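Local coordinates for uncharacterized protein (PDB 3RQB), which is of unknown function but carries the double hotdog fold of acyl-CoA thioesterases and probably hydrolyses acyl-CoA thioesters, at residues F12-F25 with I43-H55. Sequence-based numbering, arbitrary orientation.
Sequences FDDATALSFDGRQF and ITAATMLKAAMSH
Along the outer side of the N-terminal hotdog helix, 41-53, Phe12, Thr16, Leu18 and Phe25 rest on Ile43, Ala46, Thr47 and Ala51. Phe12 begins the row: chi1 of 180° swings CG directly away from the backbone N, and its ring reaches helix 41-53 so that CZ lies 3.8 Å from Ala46 CB, while Ile43 CD1 meets CD2 obliquely. Thr16 CG2 lies over one face of that ring, toward its rim, and 3.7 Å from Thr47 OG1. Each threonine hydroxyl is spent on a backbone carbonyl four residues earlier in its own segment, Thr16 OG1 donating to Phe12 O and Thr47 OG1 to Ile43 O. In a hotdog fold the sheet wraps around such a helix; here strands 61-69 and 91-100 line its inner side, and residues 12-25 cover part of the outer one. Further along, Leu18 CD1 settles 3.8 Å from Ala51 N. Phe25 is sandwiched, Phe20 CD1 over the centre of one face and Ala51 CA 4.2 Å from the ring centroid on the opposite face, a CH-pi contact 15° off the normal. A leucine in place of Phe25 would probably leave Ala51 CA without its aromatic face and Phe20 CD1 without the ring face it lies over. Ser54 CB approaches Phe25 CE2 at 3.9 Å, while Ser54 OG donates to Lys50 O.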
# COMPACT_ATOMS: atom_id res chain seq x y z
N PHE B 12 24.19 -2.37 -6.92
CA PHE B 12 23.12 -2.20 -5.95
C PHE B 12 23.65 -1.74 -4.60
O PHE B 12 23.19 -0.73 -4.05
CB PHE B 12 22.35 -3.51 -5.79
CG PHE B 12 21.22 -3.42 -4.80
CD1 PHE B 12 21.46 -3.54 -3.44
CD2 PHE B 12 19.93 -3.21 -5.24
CE1 PHE B 12 20.42 -3.46 -2.54
CE2 PHE B 12 18.88 -3.13 -4.33
CZ PHE B 12 19.12 -3.25 -2.98
N ASP B 13 24.60 -2.48 -4.05
CA ASP B 13 25.19 -2.11 -2.77
C ASP B 13 25.88 -0.76 -2.89
O ASP B 13 26.07 -0.03 -1.90
CB ASP B 13 26.16 -3.19 -2.31
CG ASP B 13 25.49 -4.52 -2.11
OD1 ASP B 13 24.35 -4.52 -1.61
OD2 ASP B 13 26.08 -5.56 -2.46
N ASP B 14 26.26 -0.42 -4.11
CA ASP B 14 26.92 0.84 -4.38
C ASP B 14 25.92 1.98 -4.34
O ASP B 14 26.17 3.02 -3.74
CB ASP B 14 27.62 0.77 -5.74
CG ASP B 14 28.87 1.62 -5.80
OD1 ASP B 14 28.84 2.66 -6.49
OD2 ASP B 14 29.87 1.26 -5.13
N ALA B 15 24.76 1.79 -4.97
CA ALA B 15 23.72 2.82 -4.98
C ALA B 15 23.12 3.06 -3.61
O ALA B 15 22.81 4.19 -3.23
CB ALA B 15 22.63 2.44 -5.95
N THR B 16 22.95 1.97 -2.87
CA THR B 16 22.31 2.02 -1.56
C THR B 16 23.32 2.17 -0.44
O THR B 16 22.96 2.11 0.74
CB THR B 16 21.45 0.78 -1.29
OG1 THR B 16 22.30 -0.36 -1.13
CG2 THR B 16 20.46 0.56 -2.44
N ALA B 17 24.59 2.33 -0.79
CA ALA B 17 25.61 2.60 0.21
C ALA B 17 25.25 3.89 0.94
O ALA B 17 24.97 4.92 0.31
CB ALA B 17 26.99 2.71 -0.44
N LEU B 18 25.23 3.82 2.27
CA LEU B 18 24.93 4.98 3.11
C LEU B 18 26.03 5.18 4.14
O LEU B 18 26.88 4.31 4.35
CB LEU B 18 23.59 4.82 3.83
CG LEU B 18 22.34 4.62 2.97
CD1 LEU B 18 21.07 4.55 3.82
CD2 LEU B 18 22.24 5.72 1.92
N SER B 19 26.01 6.34 4.77
CA SER B 19 26.85 6.56 5.93
C SER B 19 26.01 7.24 7.00
O SER B 19 25.08 7.98 6.69
CB SER B 19 28.06 7.42 5.58
OG SER B 19 27.73 8.80 5.62
N PHE B 20 26.35 6.99 8.25
CA PHE B 20 25.62 7.59 9.35
C PHE B 20 26.53 8.54 10.11
O PHE B 20 27.62 8.15 10.54
CB PHE B 20 25.10 6.51 10.29
CG PHE B 20 24.13 7.02 11.30
CD1 PHE B 20 22.98 7.67 10.91
CD2 PHE B 20 24.36 6.84 12.65
CE1 PHE B 20 22.07 8.13 11.85
CE2 PHE B 20 23.46 7.30 13.59
CZ PHE B 20 22.31 7.95 13.19
N ASP B 21 26.09 9.78 10.27
CA ASP B 21 26.87 10.75 11.05
C ASP B 21 26.38 10.79 12.49
O ASP B 21 26.93 11.50 13.33
CB ASP B 21 26.85 12.15 10.42
CG ASP B 21 25.46 12.75 10.38
OD1 ASP B 21 24.56 12.27 11.10
OD2 ASP B 21 25.26 13.73 9.62
N GLY B 22 25.34 10.02 12.78
CA GLY B 22 24.75 10.00 14.10
C GLY B 22 23.39 10.69 14.20
O GLY B 22 22.68 10.55 15.19
N ARG B 23 23.04 11.44 13.17
CA ARG B 23 21.77 12.15 13.12
C ARG B 23 21.07 11.74 11.84
O ARG B 23 19.96 11.21 11.87
CB ARG B 23 21.95 13.67 13.24
CG ARG B 23 21.84 14.17 14.68
CD ARG B 23 21.88 15.71 14.81
NE ARG B 23 21.55 16.15 16.17
CZ ARG B 23 22.44 16.53 17.10
NH1 ARG B 23 23.74 16.55 16.83
NH2 ARG B 23 22.02 16.91 18.30
N GLN B 24 21.70 12.02 10.71
CA GLN B 24 21.12 11.69 9.43
C GLN B 24 22.01 10.77 8.57
O GLN B 24 23.21 10.61 8.82
CB GLN B 24 20.77 12.99 8.70
CG GLN B 24 19.96 13.93 9.58
CD GLN B 24 19.76 15.29 8.96
OE1 GLN B 24 18.74 15.94 9.18
NE2 GLN B 24 20.75 15.74 8.19
N PHE B 25 21.40 10.15 7.57
CA PHE B 25 22.09 9.28 6.62
C PHE B 25 22.46 10.02 5.35
O PHE B 25 21.70 10.86 4.86
CB PHE B 25 21.22 8.09 6.25
CG PHE B 25 21.17 7.04 7.31
CD1 PHE B 25 20.10 6.98 8.19
CD2 PHE B 25 22.20 6.11 7.43
CE1 PHE B 25 20.05 6.01 9.18
CE2 PHE B 25 22.15 5.14 8.42
CZ PHE B 25 21.07 5.09 9.30
N ILE B 43 15.12 1.59 -6.62
CA ILE B 43 16.40 1.83 -5.97
C ILE B 43 16.23 2.87 -4.87
O ILE B 43 16.86 2.77 -3.81
CB ILE B 43 17.46 2.31 -6.94
CG1 ILE B 43 18.81 1.78 -6.47
CG2 ILE B 43 17.46 3.84 -7.03
CD1 ILE B 43 18.71 0.37 -5.92
N THR B 44 15.39 3.85 -5.14
CA THR B 44 15.11 4.90 -4.17
C THR B 44 14.44 4.30 -2.95
O THR B 44 14.68 4.71 -1.83
CB THR B 44 14.18 5.95 -4.76
OG1 THR B 44 14.76 6.49 -5.96
CG2 THR B 44 13.96 7.07 -3.75
N ALA B 45 13.58 3.32 -3.20
CA ALA B 45 12.83 2.67 -2.12
C ALA B 45 13.72 1.73 -1.32
O ALA B 45 13.63 1.70 -0.09
CB ALA B 45 11.61 1.93 -2.68
N ALA B 46 14.57 0.97 -2.02
CA ALA B 46 15.56 0.11 -1.37
C ALA B 46 16.43 0.99 -0.48
O ALA B 46 16.59 0.72 0.71
CB ALA B 46 16.41 -0.59 -2.41
N THR B 47 16.95 2.06 -1.05
CA THR B 47 17.64 3.07 -0.26
C THR B 47 16.86 3.55 0.97
O THR B 47 17.41 3.61 2.06
CB THR B 47 18.00 4.28 -1.13
OG1 THR B 47 18.98 3.89 -2.09
CG2 THR B 47 18.55 5.39 -0.27
N MSE B 48 15.58 3.89 0.82
CA MSE B 48 14.76 4.31 1.95
C MSE B 48 14.74 3.26 3.06
O MSE B 48 14.64 3.60 4.24
CB MSE B 48 13.32 4.63 1.52
CG MSE B 48 13.17 5.93 0.75
SE MSE B 48 13.92 7.46 1.70
CE MSE B 48 12.26 8.35 2.17
N LEU B 49 14.81 1.99 2.67
CA LEU B 49 14.72 0.87 3.62
C LEU B 49 16.02 0.58 4.40
O LEU B 49 15.98 0.30 5.62
CB LEU B 49 14.27 -0.39 2.88
CG LEU B 49 14.09 -1.67 3.71
CD1 LEU B 49 12.98 -1.50 4.75
CD2 LEU B 49 13.79 -2.85 2.80
N LYS B 50 17.15 0.65 3.70
CA LYS B 50 18.44 0.43 4.34
C LYS B 50 18.59 1.37 5.51
O LYS B 50 19.07 0.98 6.56
CB LYS B 50 19.58 0.66 3.35
CG LYS B 50 19.60 -0.31 2.20
CD LYS B 50 19.49 -1.75 2.68
CE LYS B 50 20.76 -2.21 3.37
NZ LYS B 50 20.64 -3.63 3.84
N ALA B 51 18.14 2.61 5.32
CA ALA B 51 18.27 3.64 6.35
C ALA B 51 17.78 3.12 7.69
O ALA B 51 18.51 3.17 8.67
CB ALA B 51 17.50 4.88 5.96
N ALA B 52 16.55 2.61 7.71
CA ALA B 52 15.95 2.08 8.92
C ALA B 52 16.64 0.79 9.32
O ALA B 52 16.87 0.54 10.51
CB ALA B 52 14.46 1.83 8.72
N MSE B 53 16.97 -0.04 8.33
CA MSE B 53 17.72 -1.26 8.60
C MSE B 53 19.06 -0.99 9.30
O MSE B 53 19.45 -1.70 10.25
CB MSE B 53 17.96 -2.02 7.32
CG MSE B 53 16.73 -2.65 6.74
SE MSE B 53 17.26 -4.25 5.79
CE MSE B 53 17.66 -5.35 7.36
N SER B 54 19.76 0.03 8.83
CA SER B 54 21.07 0.41 9.36
C SER B 54 20.96 1.21 10.66
O SER B 54 21.97 1.47 11.32
CB SER B 54 21.83 1.22 8.33
OG SER B 54 21.64 0.67 7.04
N HIS B 55 19.74 1.59 11.01
CA HIS B 55 19.53 2.31 12.24
C HIS B 55 19.87 1.38 13.41
O HIS B 55 19.49 0.21 13.41
CB HIS B 55 18.08 2.78 12.34
CG HIS B 55 17.90 3.95 13.26
ND1 HIS B 55 17.94 3.82 14.63
CD2 HIS B 55 17.68 5.26 13.00
CE1 HIS B 55 17.74 5.01 15.18
NE2 HIS B 55 17.58 5.89 14.21